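Local coordinates for oligopeptide-binding protein AppA (Bacillus subtilis, PDB 1XOC) that binds oligopeptides outside the cell membrane and delivers them to an ABC permease that serves sporulation and genetic competence, at residues 27-31 with 220-224; 59-63 with 503-507; 238-244 with 491-496; 373-377 with 415-419; 496-502 with 515-519. One frame throughout, in Å; residues are numbered along the deposited sequence.

Contact 1 (27-31 with 220-224). With ZN (zinc ion), chain P.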
# COMPACT_ATOMS: atom_id res chain seq x y z
N GLY A 27 13.97 -6.99 8.74
CA GLY A 27 14.61 -6.70 7.45
C GLY A 27 13.58 -6.12 6.49
O GLY A 27 12.42 -6.59 6.45
N SER A 28 13.94 -5.06 5.78
CA SER A 28 13.03 -4.48 4.79
C SER A 28 13.79 -4.20 3.53
O SER A 28 14.90 -3.65 3.56
CB SER A 28 12.45 -3.16 5.29
OG SER A 28 11.69 -2.56 4.23
N ILE A 29 13.18 -4.50 2.39
CA ILE A 29 13.85 -4.16 1.11
C ILE A 29 13.59 -2.74 0.62
O ILE A 29 14.15 -2.34 -0.41
CB ILE A 29 13.51 -5.15 -0.02
CG1 ILE A 29 12.04 -5.08 -0.42
CG2 ILE A 29 13.95 -6.57 0.39
CD1 ILE A 29 11.72 -5.84 -1.73
N GLY A 30 12.78 -1.97 1.33
CA GLY A 30 12.48 -0.58 0.94
C GLY A 30 12.65 0.38 2.11
O GLY A 30 12.21 0.11 3.21
N GLU A 31 13.33 1.49 1.87
CA GLU A 31 13.50 2.52 2.90
C GLU A 31 12.32 3.47 2.93
O GLU A 31 11.87 3.91 1.87
CB GLU A 31 14.77 3.31 2.65
CG GLU A 31 15.18 4.20 3.79
CD GLU A 31 16.61 4.67 3.66
OE1 GLU A 31 17.20 4.56 2.55
OE2 GLU A 31 17.13 5.16 4.68
N LYS A 220 15.68 -2.53 9.42
CA LYS A 220 16.98 -2.54 8.77
C LYS A 220 16.80 -2.59 7.27
O LYS A 220 16.19 -3.50 6.76
CB LYS A 220 17.80 -3.73 9.26
CG LYS A 220 19.25 -3.69 8.80
CD LYS A 220 20.06 -4.80 9.40
CE LYS A 220 21.51 -4.70 8.94
NZ LYS A 220 22.29 -5.82 9.48
N VAL A 221 17.35 -1.60 6.59
CA VAL A 221 17.15 -1.49 5.16
C VAL A 221 18.18 -2.31 4.40
O VAL A 221 19.37 -2.06 4.49
CB VAL A 221 17.21 -0.03 4.71
CG1 VAL A 221 16.87 0.07 3.26
CG2 VAL A 221 16.26 0.81 5.52
N ILE A 222 17.69 -3.29 3.66
CA ILE A 222 18.54 -4.18 2.91
C ILE A 222 17.95 -4.33 1.50
O ILE A 222 17.16 -5.24 1.28
CB ILE A 222 18.65 -5.57 3.59
CG1 ILE A 222 18.99 -5.42 5.09
CG2 ILE A 222 19.69 -6.44 2.89
CD1 ILE A 222 18.90 -6.72 5.83
N PRO A 223 18.30 -3.46 0.55
CA PRO A 223 17.63 -3.52 -0.77
C PRO A 223 18.21 -4.58 -1.70
O PRO A 223 18.77 -4.28 -2.77
CB PRO A 223 17.78 -2.10 -1.28
CG PRO A 223 19.13 -1.77 -0.82
CD PRO A 223 19.27 -2.35 0.58
N ASP A 224 18.10 -5.83 -1.24
CA ASP A 224 18.60 -7.01 -1.88
C ASP A 224 18.05 -8.19 -1.11
O ASP A 224 18.53 -8.50 -0.02
CB ASP A 224 20.12 -7.03 -1.82
CG ASP A 224 20.71 -8.26 -2.44
OD1 ASP A 224 20.07 -9.33 -2.50
OD2 ASP A 224 21.85 -8.13 -2.89
ZN ZN P . 22.81 -9.84 -3.79
O HOH W 1 21.55 -10.72 -5.27
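A parallel strand pair ends here: Gly27 lies beside Lys220 and Ser28 beside Val221. Two backbone bonds tie the strands. Ser28 N donates a hydrogen bond to Lys220 O at 2.9 Å. Ile222 N donates to Ser28 O at 2.8 Å, in an almost straight line (179° at the hydrogen). Past this point both chains leave the sheet. Ile29, which also touches the bound peptide, lays its CG2 branch against Ile222 O at 3.6 Å, while CG1, between the backbone N and the carbonyl carbon (chi1 66°), leads off from the contact. Pro223, the centre of an inverse gamma turn, brings CB to 3.7 Å from Ile29 O. Val221 sets CG1 against Glu31 CB at 3.9 Å and CG2 against Glu31 CG, and the two side chains cross nearly at right angles. The carboxylate of Glu31 goes elsewhere, to Gly196 N and Trp193 NE1. Ser28 OG turns back on its own loop and donates to Gly30 O. Asp224 is the N-cap of helix 225-234 and binds a zinc ion through OD2 at 2.2 Å. Strand 23-28 is an outer strand of its sheet, strand 216-221 is its neighbour, and Ile222 packs against helix 225-234.

Contact 2 (59-63 with 503-507)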
# COMPACT_ATOMS: atom_id res chain seq x y z
N THR A 59 -7.86 -1.69 12.41
CA THR A 59 -8.48 -2.83 11.76
C THR A 59 -7.69 -4.07 12.12
O THR A 59 -6.45 -4.12 11.95
CB THR A 59 -8.64 -2.62 10.24
OG1 THR A 59 -9.57 -1.55 10.01
CG2 THR A 59 -9.12 -3.84 9.53
N ASP A 60 -8.39 -5.05 12.70
CA ASP A 60 -7.73 -6.21 13.24
C ASP A 60 -7.45 -7.28 12.19
O ASP A 60 -7.71 -7.08 10.99
CB ASP A 60 -8.47 -6.73 14.47
CG ASP A 60 -9.73 -7.45 14.13
OD1 ASP A 60 -9.98 -7.69 12.93
OD2 ASP A 60 -10.49 -7.84 15.06
N GLU A 61 -6.86 -8.39 12.63
CA GLU A 61 -6.44 -9.45 11.71
C GLU A 61 -7.58 -10.15 10.97
O GLU A 61 -7.35 -10.82 9.96
CB GLU A 61 -5.56 -10.47 12.42
CG GLU A 61 -6.27 -11.40 13.38
CD GLU A 61 -6.62 -10.79 14.73
OE1 GLU A 61 -7.17 -11.53 15.56
OE2 GLU A 61 -6.34 -9.59 14.99
N LYS A 62 -8.82 -9.98 11.46
CA LYS A 62 -10.03 -10.44 10.76
C LYS A 62 -10.67 -9.34 9.91
O LYS A 62 -11.71 -9.55 9.28
CB LYS A 62 -11.03 -11.01 11.76
CG LYS A 62 -10.42 -12.02 12.72
CD LYS A 62 -11.49 -12.92 13.32
CE LYS A 62 -11.88 -14.08 12.37
NZ LYS A 62 -13.12 -14.85 12.79
N LEU A 63 -10.02 -8.19 9.84
CA LEU A 63 -10.44 -7.05 9.05
C LEU A 63 -11.70 -6.37 9.60
O LEU A 63 -12.52 -5.80 8.87
CB LEU A 63 -10.53 -7.41 7.56
CG LEU A 63 -9.23 -8.08 7.03
CD1 LEU A 63 -9.39 -8.45 5.58
CD2 LEU A 63 -7.97 -7.24 7.27
N LYS A 503 0.06 -12.52 15.89
CA LYS A 503 -1.10 -12.91 15.10
C LYS A 503 -0.85 -12.41 13.68
O LYS A 503 -0.39 -11.27 13.49
CB LYS A 503 -2.36 -12.23 15.64
CG LYS A 503 -2.80 -12.70 17.02
CD LYS A 503 -3.95 -11.81 17.54
CE LYS A 503 -4.48 -12.24 18.90
NZ LYS A 503 -5.82 -11.59 19.17
N TYR A 504 -1.11 -13.29 12.72
CA TYR A 504 -0.93 -12.94 11.32
C TYR A 504 -2.00 -11.93 10.89
O TYR A 504 -3.19 -12.17 11.03
CB TYR A 504 -0.99 -14.17 10.40
CG TYR A 504 -0.88 -13.75 8.95
CD1 TYR A 504 0.35 -13.44 8.40
CD2 TYR A 504 -2.00 -13.60 8.15
CE1 TYR A 504 0.46 -13.01 7.08
CE2 TYR A 504 -1.89 -13.16 6.82
CZ TYR A 504 -0.66 -12.87 6.31
OH TYR A 504 -0.54 -12.45 5.02
N HIS A 505 -1.54 -10.81 10.34
CA HIS A 505 -2.37 -9.77 9.77
C HIS A 505 -2.01 -9.62 8.29
O HIS A 505 -0.81 -9.46 7.95
CB HIS A 505 -2.16 -8.46 10.53
CG HIS A 505 -3.20 -7.41 10.28
ND1 HIS A 505 -3.36 -6.77 9.07
CD2 HIS A 505 -4.11 -6.86 11.11
CE1 HIS A 505 -4.34 -5.88 9.17
NE2 HIS A 505 -4.83 -5.94 10.40
N PRO A 506 -3.00 -9.67 7.39
CA PRO A 506 -2.68 -9.71 5.96
C PRO A 506 -2.20 -8.40 5.32
O PRO A 506 -1.68 -8.43 4.18
CB PRO A 506 -3.98 -10.20 5.34
CG PRO A 506 -5.02 -9.66 6.24
CD PRO A 506 -4.46 -9.84 7.62
N LYS A 507 -2.34 -7.30 6.06
CA LYS A 507 -1.95 -5.98 5.60
C LYS A 507 -0.80 -5.35 6.39
O LYS A 507 0.14 -4.76 5.81
CB LYS A 507 -3.17 -5.06 5.60
CG LYS A 507 -2.81 -3.67 5.04
CD LYS A 507 -3.99 -2.72 4.96
CE LYS A 507 -3.54 -1.29 4.59
NZ LYS A 507 -3.12 -1.20 3.18
O HOH W 2 -7.86 -10.73 17.72
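Lys503 carries its extended chain aslant across the bent side chain of Glu61, with Lys503 CD 3.8 Å from Glu61 OE1. Their salt bridge is long, 3.9 Å from Lys503 NZ to Glu61 OE1. Tyr504 meets the turn through its backbone: Tyr504 O lies 3.2 Å from Glu61 CB. Its hydroxyl points elsewhere, to Leu262 O and Asn491 ND2. His505 is the polar centre. Its CG is anti to the backbone N (chi1 -165°), which carries the ring across to the 59-63 turn. There NE2 donates to Thr59 O at 2.9 Å. The acceptor is near the ring plane, but the ring nitrogen stands above the carbonyl plane of Thr59. At the other side of the ring, ND1 accepts from Lys507 N at 3.2 Å, also in plane. These two bonds fix the ring's rotation. Were His505 replaced by an alanine, Thr59 O would probably lose this donor and Lys507 N its acceptor. Pro506 closes the contact with CG 4.0 Å from Leu63 CD2. Lys507 reaches on to the backbone of the bound peptide. With NE2 donating and ND1 accepting, the ring is probably neutral, with its proton on NE2. A type I turn is thus tied to a C-terminal loop by one buried imidazole, with the long Glu61-Lys503 pair toward the exposed end of the contact.

Contact 3 (238-244 with 491-496). With ZN (zinc ion), chain E.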
# COMPACT_ATOMS: atom_id res chain seq x y z
N ASN A 238 16.13 -10.84 12.45
CA ASN A 238 15.36 -11.94 13.00
C ASN A 238 13.89 -11.90 12.65
O ASN A 238 13.11 -12.70 13.20
CB ASN A 238 15.59 -12.05 14.52
CG ASN A 238 15.26 -10.79 15.27
OD1 ASN A 238 14.51 -9.96 14.83
ND2 ASN A 238 15.83 -10.67 16.46
N PHE A 239 13.49 -11.03 11.72
CA PHE A 239 12.10 -10.97 11.24
C PHE A 239 12.13 -10.52 9.79
O PHE A 239 12.74 -9.49 9.47
CB PHE A 239 11.28 -10.02 12.11
CG PHE A 239 9.79 -10.11 11.88
CD1 PHE A 239 9.19 -9.42 10.81
CD2 PHE A 239 8.97 -10.88 12.70
CE1 PHE A 239 7.83 -9.47 10.59
CE2 PHE A 239 7.58 -10.98 12.48
CZ PHE A 239 7.01 -10.29 11.41
N PHE A 240 11.51 -11.29 8.89
CA PHE A 240 11.62 -11.02 7.46
C PHE A 240 10.55 -11.76 6.68
O PHE A 240 10.24 -12.90 7.00
CB PHE A 240 13.02 -11.42 6.95
CG PHE A 240 13.30 -10.97 5.54
CD1 PHE A 240 13.19 -9.64 5.22
CD2 PHE A 240 13.58 -11.86 4.54
CE1 PHE A 240 13.43 -9.21 3.91
CE2 PHE A 240 13.79 -11.43 3.21
CZ PHE A 240 13.71 -10.13 2.92
N ASN A 241 10.03 -11.11 5.62
CA ASN A 241 9.14 -11.74 4.64
C ASN A 241 9.97 -12.45 3.60
O ASN A 241 10.48 -11.83 2.65
CB ASN A 241 8.26 -10.67 3.99
CG ASN A 241 7.12 -11.26 3.14
OD1 ASN A 241 7.01 -12.48 2.93
ND2 ASN A 241 6.27 -10.36 2.64
N VAL A 242 10.15 -13.74 3.79
CA VAL A 242 11.01 -14.54 2.93
C VAL A 242 10.36 -14.78 1.57
O VAL A 242 9.22 -15.27 1.51
CB VAL A 242 11.27 -15.93 3.57
CG1 VAL A 242 12.13 -16.80 2.67
CG2 VAL A 242 11.88 -15.75 4.96
N PRO A 243 11.08 -14.50 0.48
CA PRO A 243 10.54 -14.87 -0.85
C PRO A 243 10.20 -16.35 -0.94
O PRO A 243 10.92 -17.19 -0.41
CB PRO A 243 11.72 -14.58 -1.79
CG PRO A 243 12.49 -13.52 -1.10
CD PRO A 243 12.39 -13.84 0.36
N ALA A 244 9.13 -16.69 -1.66
CA ALA A 244 8.70 -18.10 -1.76
C ALA A 244 9.78 -19.05 -2.25
O ALA A 244 9.86 -20.20 -1.80
CB ALA A 244 7.48 -18.23 -2.65
N ASN A 491 2.46 -13.98 1.90
CA ASN A 491 3.52 -13.62 2.83
C ASN A 491 4.07 -14.88 3.50
O ASN A 491 3.31 -15.80 3.85
CB ASN A 491 3.00 -12.71 3.91
CG ASN A 491 2.68 -11.34 3.43
OD1 ASN A 491 3.37 -10.79 2.59
ND2 ASN A 491 1.62 -10.76 3.98
N HIS A 492 5.38 -14.91 3.70
CA HIS A 492 6.08 -15.97 4.42
C HIS A 492 6.92 -15.33 5.51
O HIS A 492 8.09 -14.97 5.29
CB HIS A 492 6.97 -16.76 3.45
CG HIS A 492 6.21 -17.37 2.32
ND1 HIS A 492 5.93 -16.67 1.16
CD2 HIS A 492 5.64 -18.59 2.16
CE1 HIS A 492 5.25 -17.44 0.33
NE2 HIS A 492 5.06 -18.60 0.91
N MET A 493 6.31 -15.14 6.67
CA MET A 493 6.93 -14.34 7.71
C MET A 493 7.79 -15.20 8.63
O MET A 493 7.28 -16.00 9.42
CB MET A 493 5.87 -13.59 8.51
CG MET A 493 4.87 -12.86 7.63
SD MET A 493 5.66 -11.70 6.50
CE MET A 493 6.54 -10.67 7.66
N ALA A 494 9.11 -15.03 8.51
CA ALA A 494 10.08 -15.67 9.39
C ALA A 494 10.28 -14.84 10.65
O ALA A 494 10.40 -13.64 10.57
CB ALA A 494 11.38 -15.84 8.69
N MET A 495 10.30 -15.52 11.80
CA MET A 495 10.37 -14.84 13.10
C MET A 495 11.04 -15.78 14.10
O MET A 495 11.13 -16.98 13.86
CB MET A 495 8.98 -14.46 13.60
CG MET A 495 8.10 -15.65 13.83
SD MET A 495 6.39 -15.15 14.00
CE MET A 495 6.01 -14.82 12.31
N PRO A 496 11.50 -15.24 15.24
CA PRO A 496 12.13 -16.12 16.21
C PRO A 496 11.20 -17.24 16.68
O PRO A 496 10.00 -17.01 16.85
CB PRO A 496 12.47 -15.17 17.37
CG PRO A 496 12.58 -13.84 16.73
CD PRO A 496 11.48 -13.86 15.70
ZN ZN E . 4.03 -20.20 0.20
O HOH W 3 6.99 -14.11 0.61
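Asn241 OD1 takes a bond from His492 N at 3.0 Å, nearly straight (171°) and from above the amide plane. A water lies 2.8 Å from the same oxygen, near Val242 O and His492 ND1 as well, and cannot be taken to donate to every acceptor round it. The amide of Asn241 swings over because CG is anti to the backbone N (chi1 -170°). Its ND2 makes a weak bond to Asn491 OD1, the amide planes 77° apart; Asn491 ND2 is bound to Tyr504 OH. Phe240 and Ala494 form an antiparallel hydrogen-bonded pair, Ala494 N reaching Phe240 O at 2.8 Å, and Val242 N donates to His492 O. On the Asn241 side of the sheet Met493 folds its doubly bent chain so that CE comes 3.4 Å from Phe239 CE1. Met495 runs along the same ring, with CB 3.7 Å from Phe239 CD2. Across the sheet Val242 CG2 packs on Ala494 CB at 3.8 Å. His492 NE2 binds a zinc ion at 2.0 Å, and Asp304 is the other protein ligand. The buried Asn238 O has no polar partner. Strand 483-496 lies between strands 240-241 and 256-262. Helix 225-234 covers Phe240 and Val242, while Phe239 reaches strand 23-28 and Trp516.

Contact 4 (373-377 with 415-419). With ZN (zinc ion), chain F; ZN (zinc ion), chain J.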
# COMPACT_ATOMS: atom_id res chain seq x y z
N ARG A 373 10.30 -9.20 -8.64
CA ARG A 373 9.87 -8.19 -9.62
C ARG A 373 10.94 -7.92 -10.66
O ARG A 373 10.61 -7.70 -11.82
CB ARG A 373 9.48 -6.88 -8.94
CG ARG A 373 8.22 -7.05 -8.14
CD ARG A 373 7.80 -5.76 -7.46
NE ARG A 373 6.70 -5.96 -6.50
CZ ARG A 373 6.22 -4.98 -5.75
NH1 ARG A 373 6.67 -3.75 -5.83
NH2 ARG A 373 5.22 -5.29 -4.91
N GLU A 374 12.19 -7.94 -10.24
CA GLU A 374 13.29 -7.80 -11.18
C GLU A 374 13.21 -8.93 -12.20
O GLU A 374 13.35 -8.70 -13.40
CB GLU A 374 14.65 -7.76 -10.44
CG GLU A 374 14.77 -6.58 -9.41
CD GLU A 374 16.02 -6.67 -8.54
OE1 GLU A 374 16.81 -7.63 -8.74
OE2 GLU A 374 16.27 -5.77 -7.67
N ASP A 375 13.02 -10.15 -11.75
CA ASP A 375 12.83 -11.29 -12.64
C ASP A 375 11.60 -11.15 -13.55
O ASP A 375 11.64 -11.46 -14.75
CB ASP A 375 12.66 -12.59 -11.83
CG ASP A 375 13.93 -13.00 -11.12
OD1 ASP A 375 13.90 -13.91 -10.27
OD2 ASP A 375 15.00 -12.42 -11.40
N ILE A 376 10.49 -10.72 -12.99
CA ILE A 376 9.31 -10.50 -13.82
C ILE A 376 9.60 -9.52 -14.93
O ILE A 376 9.15 -9.71 -16.06
CB ILE A 376 8.15 -10.00 -13.00
CG1 ILE A 376 7.65 -11.11 -12.08
CG2 ILE A 376 7.00 -9.51 -13.92
CD1 ILE A 376 6.63 -10.64 -11.09
N ALA A 377 10.35 -8.46 -14.63
CA ALA A 377 10.68 -7.45 -15.65
C ALA A 377 11.47 -8.02 -16.82
O ALA A 377 11.26 -7.68 -18.00
CB ALA A 377 11.38 -6.28 -15.04
N MET A 415 5.53 0.14 -15.08
CA MET A 415 6.23 -0.36 -13.90
C MET A 415 5.64 -1.64 -13.38
O MET A 415 4.44 -1.85 -13.48
CB MET A 415 6.24 0.68 -12.79
CG MET A 415 4.90 0.99 -12.22
SD MET A 415 5.02 2.22 -10.91
CE MET A 415 3.28 2.61 -10.71
N VAL A 416 6.49 -2.49 -12.83
CA VAL A 416 6.04 -3.67 -12.08
C VAL A 416 5.93 -3.24 -10.62
O VAL A 416 6.90 -2.83 -10.02
CB VAL A 416 7.01 -4.86 -12.22
CG1 VAL A 416 6.47 -6.05 -11.41
CG2 VAL A 416 7.23 -5.22 -13.68
N MET A 417 4.73 -3.34 -10.02
CA MET A 417 4.48 -2.66 -8.75
C MET A 417 3.42 -3.43 -8.00
O MET A 417 2.79 -4.30 -8.59
CB MET A 417 4.02 -1.23 -8.99
CG MET A 417 3.90 -0.29 -7.81
SD MET A 417 5.22 -0.32 -6.62
CE MET A 417 6.65 0.01 -7.63
N GLY A 418 3.30 -3.17 -6.71
CA GLY A 418 2.18 -3.72 -5.97
C GLY A 418 1.38 -2.69 -5.19
O GLY A 418 1.88 -1.62 -4.86
N TRP A 419 0.15 -3.07 -4.86
CA TRP A 419 -0.68 -2.35 -3.86
C TRP A 419 -0.85 -3.19 -2.60
O TRP A 419 -1.13 -4.36 -2.68
CB TRP A 419 -2.10 -2.08 -4.42
CG TRP A 419 -2.15 -0.96 -5.42
CD1 TRP A 419 -2.51 -1.04 -6.74
CD2 TRP A 419 -1.85 0.42 -5.17
NE1 TRP A 419 -2.43 0.20 -7.33
CE2 TRP A 419 -2.01 1.11 -6.40
CE3 TRP A 419 -1.46 1.13 -4.06
CZ2 TRP A 419 -1.83 2.49 -6.51
CZ3 TRP A 419 -1.26 2.51 -4.18
CH2 TRP A 419 -1.42 3.15 -5.40
ZN ZN F . 18.27 -7.04 -7.19
ZN ZN J . 16.00 -14.15 -9.56
O HOH W 4 19.22 -5.15 -7.83
O HOH W 5 19.51 -8.67 -8.02
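The guanidinium of Arg373 lies with one face over the backbone of strand 415-419. Met417 CA and Gly418 N are on that face, and Met417 C is 3.8 Å from the plane, offset toward the rim. Arg373 NH2 comes 3.4 Å from Gly418 N, but both are donors and no hydrogen bond joins them. Met417 SD sits 3.8 Å from Arg373 NH1. The polar ends are used elsewhere: NH2 bonds the backbone of the bound peptide and NH1 bonds Asn367 OD1. CG anti to the carbonyl carbon (chi1 -69°) and an extended chain to NE carry the guanidinium from the helix to the strand. On the way Arg373 CG passes Val416 CG1 at 3.8 Å, the two side chains running counter to one another. Ile376 CG2 touches the other Val416 branch, CG2, at 4.3 Å. At Gly418 a side chain would point into Arg373 NH2. Away from the strand, Glu374 binds a zinc ion through both carboxylate oxygens and Asp375 holds another. The axes of helix segment 373-377 and strand segment 415-419 approach to 9.0 Å, with N-to-C directions 142° apart. Strands 358-367 and 265-271 flank strand 414-420, and Gly418 and Trp419 pair with the bound peptide as an antiparallel ladder.

Contact 5 (496-502 with 515-519)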
# COMPACT_ATOMS: atom_id res chain seq x y z
N PRO A 496 11.50 -15.24 15.24
CA PRO A 496 12.13 -16.12 16.21
C PRO A 496 11.20 -17.24 16.68
O PRO A 496 10.00 -17.01 16.85
CB PRO A 496 12.47 -15.17 17.37
CG PRO A 496 12.58 -13.84 16.73
CD PRO A 496 11.48 -13.86 15.70
N GLU A 497 11.73 -18.45 16.87
CA GLU A 497 10.85 -19.59 17.19
C GLU A 497 10.17 -19.39 18.55
O GLU A 497 9.08 -19.92 18.78
CB GLU A 497 11.59 -20.93 17.12
CG GLU A 497 12.65 -21.18 18.15
CD GLU A 497 13.36 -22.50 17.92
OE1 GLU A 497 14.39 -22.76 18.60
OE2 GLU A 497 12.89 -23.30 17.06
N ASN A 498 10.78 -18.57 19.41
CA ASN A 498 10.23 -18.26 20.73
C ASN A 498 9.40 -16.98 20.77
O ASN A 498 9.05 -16.51 21.85
CB ASN A 498 11.35 -18.22 21.80
CG ASN A 498 12.42 -17.20 21.50
OD1 ASN A 498 12.75 -16.97 20.34
ND2 ASN A 498 12.98 -16.58 22.54
N LEU A 499 9.06 -16.41 19.61
CA LEU A 499 8.21 -15.22 19.59
C LEU A 499 6.78 -15.63 19.87
O LEU A 499 6.24 -16.46 19.14
CB LEU A 499 8.28 -14.52 18.22
CG LEU A 499 7.63 -13.13 18.21
CD1 LEU A 499 8.54 -12.07 18.85
CD2 LEU A 499 7.26 -12.73 16.80
N GLU A 500 6.17 -15.03 20.89
CA GLU A 500 4.81 -15.33 21.32
C GLU A 500 3.99 -14.06 21.20
O GLU A 500 4.53 -12.96 21.06
CB GLU A 500 4.81 -15.81 22.77
CG GLU A 500 5.67 -17.03 23.02
CD GLU A 500 5.19 -18.27 22.27
OE1 GLU A 500 6.02 -19.20 22.04
OE2 GLU A 500 4.00 -18.32 21.90
N GLY A 501 2.67 -14.22 21.18
CA GLY A 501 1.75 -13.11 21.05
C GLY A 501 1.54 -12.59 19.65
O GLY A 501 0.83 -11.60 19.46
N TYR A 502 2.19 -13.22 18.68
CA TYR A 502 2.07 -12.85 17.27
C TYR A 502 0.73 -13.37 16.67
O TYR A 502 0.34 -14.50 16.91
CB TYR A 502 3.29 -13.36 16.48
CG TYR A 502 3.13 -13.19 14.97
CD1 TYR A 502 2.53 -14.18 14.20
CD2 TYR A 502 3.58 -12.05 14.32
CE1 TYR A 502 2.36 -14.03 12.82
CE2 TYR A 502 3.44 -11.89 12.96
CZ TYR A 502 2.83 -12.89 12.21
OH TYR A 502 2.68 -12.73 10.85
N LYS A 515 2.60 -6.18 21.47
CA LYS A 515 2.11 -7.30 22.24
C LYS A 515 2.94 -8.57 22.05
O LYS A 515 2.66 -9.58 22.68
CB LYS A 515 0.68 -7.65 21.82
CG LYS A 515 -0.34 -6.51 21.76
CD LYS A 515 -0.47 -5.77 23.05
CE LYS A 515 -1.39 -4.57 22.85
NZ LYS A 515 -1.45 -3.72 24.07
N TRP A 516 3.92 -8.54 21.17
CA TRP A 516 4.76 -9.71 20.93
C TRP A 516 5.84 -9.78 22.01
O TRP A 516 6.29 -8.76 22.52
CB TRP A 516 5.48 -9.62 19.59
CG TRP A 516 4.63 -9.38 18.37
CD1 TRP A 516 3.26 -9.31 18.30
CD2 TRP A 516 5.11 -9.15 17.04
NE1 TRP A 516 2.87 -9.07 17.00
CE2 TRP A 516 3.99 -8.94 16.21
CE3 TRP A 516 6.38 -9.07 16.47
CZ2 TRP A 516 4.11 -8.70 14.83
CZ3 TRP A 516 6.50 -8.81 15.11
CH2 TRP A 516 5.38 -8.62 14.31
N TRP A 517 6.25 -10.98 22.35
CA TRP A 517 7.29 -11.16 23.34
C TRP A 517 8.12 -12.39 23.03
O TRP A 517 7.69 -13.28 22.30
CB TRP A 517 6.70 -11.22 24.75
CG TRP A 517 5.59 -12.22 24.98
CD1 TRP A 517 4.27 -12.10 24.62
CD2 TRP A 517 5.70 -13.44 25.67
NE1 TRP A 517 3.56 -13.18 25.02
CE2 TRP A 517 4.41 -14.02 25.68
CE3 TRP A 517 6.75 -14.10 26.27
CZ2 TRP A 517 4.16 -15.24 26.26
CZ3 TRP A 517 6.51 -15.32 26.87
CH2 TRP A 517 5.21 -15.89 26.86
N LEU A 518 9.32 -12.41 23.58
CA LEU A 518 10.22 -13.53 23.42
C LEU A 518 10.24 -14.37 24.69
O LEU A 518 10.62 -13.89 25.75
CB LEU A 518 11.62 -13.02 23.09
CG LEU A 518 11.69 -12.31 21.74
CD1 LEU A 518 12.90 -11.41 21.63
CD2 LEU A 518 11.72 -13.32 20.60
N ALA A 519 9.79 -15.62 24.57
CA ALA A 519 9.78 -16.54 25.68
C ALA A 519 11.21 -16.91 26.05
O ALA A 519 12.02 -17.22 25.19
CB ALA A 519 8.99 -17.77 25.32
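Tyr502 and Trp516 form an offset edge-to-face pair. The tyrosine edge points at the indole, with ring planes at 64° and the tyrosine and six-membered ring centroids 5.2 Å apart. Tyr502 CD2 is over the indole face, 3.4 Å from Trp516 CZ2. Both side chains head in the same direction. Tyr502 CA adds a CH-pi contact over the five-membered ring. Leu499 crosses the same indole and sets CD2 3.8 Å from Trp516 CE3. Its other branch, CD1, goes to Leu518 CD2. With a serine in place of Trp516 the edge of Tyr502 is likely to lose its aromatic partner and Leu499 CD2 its packing surface. On the other side of the two-stranded sheet Trp517 turns its face to Glu500. Its CG sits between the backbone N and the carbonyl carbon (chi1 53°), which folds the indole against the glutamate, and Glu500 CB is 3.7 Å from the five-membered ring centroid. Glu500 N donates to Trp517 O at 2.7 Å, and Trp517 N returns a bond to Glu500 O. At the far end Asn498 holds Ala519 by two bonds. Asn498 ND2 donates to Ala519 O at 2.9 Å in an almost straight line, with the acceptor in its amide plane. Ala519 N donates to Asn498 O. Gly501 has a positive phi, and a side chain there would run into Lys515 O. The two-stranded antiparallel sheet of 499-500 and 517-518 follows strand 483-496, whose Met493 and Met495 touch Tyr502. Trp517 meets Tyr213 edge to face.

From the N terminus, strand 23-28 enters contact 1, which closes a loop of 188 residues and joins it to strand 216-221. The turn at 59-63 lies within that loop, and its partner 503-507 comes near the C terminus, so contacts 1 and 2 cross. Contact 2 ties the loop after strand 57-59 to the C-terminal loop. Contact 3 follows contact 1, is nested inside the loop of contact 2, and pairs strand 240-241 with strand 483-496. Contact 4, nested inside contact 3, sets helix 371-385 on strand 414-420 of the same mixed sheet. Contact 5 closes a short C-terminal loop between 499-500 and 517-518, shares Pro496 with contact 3 and crosses contact 2.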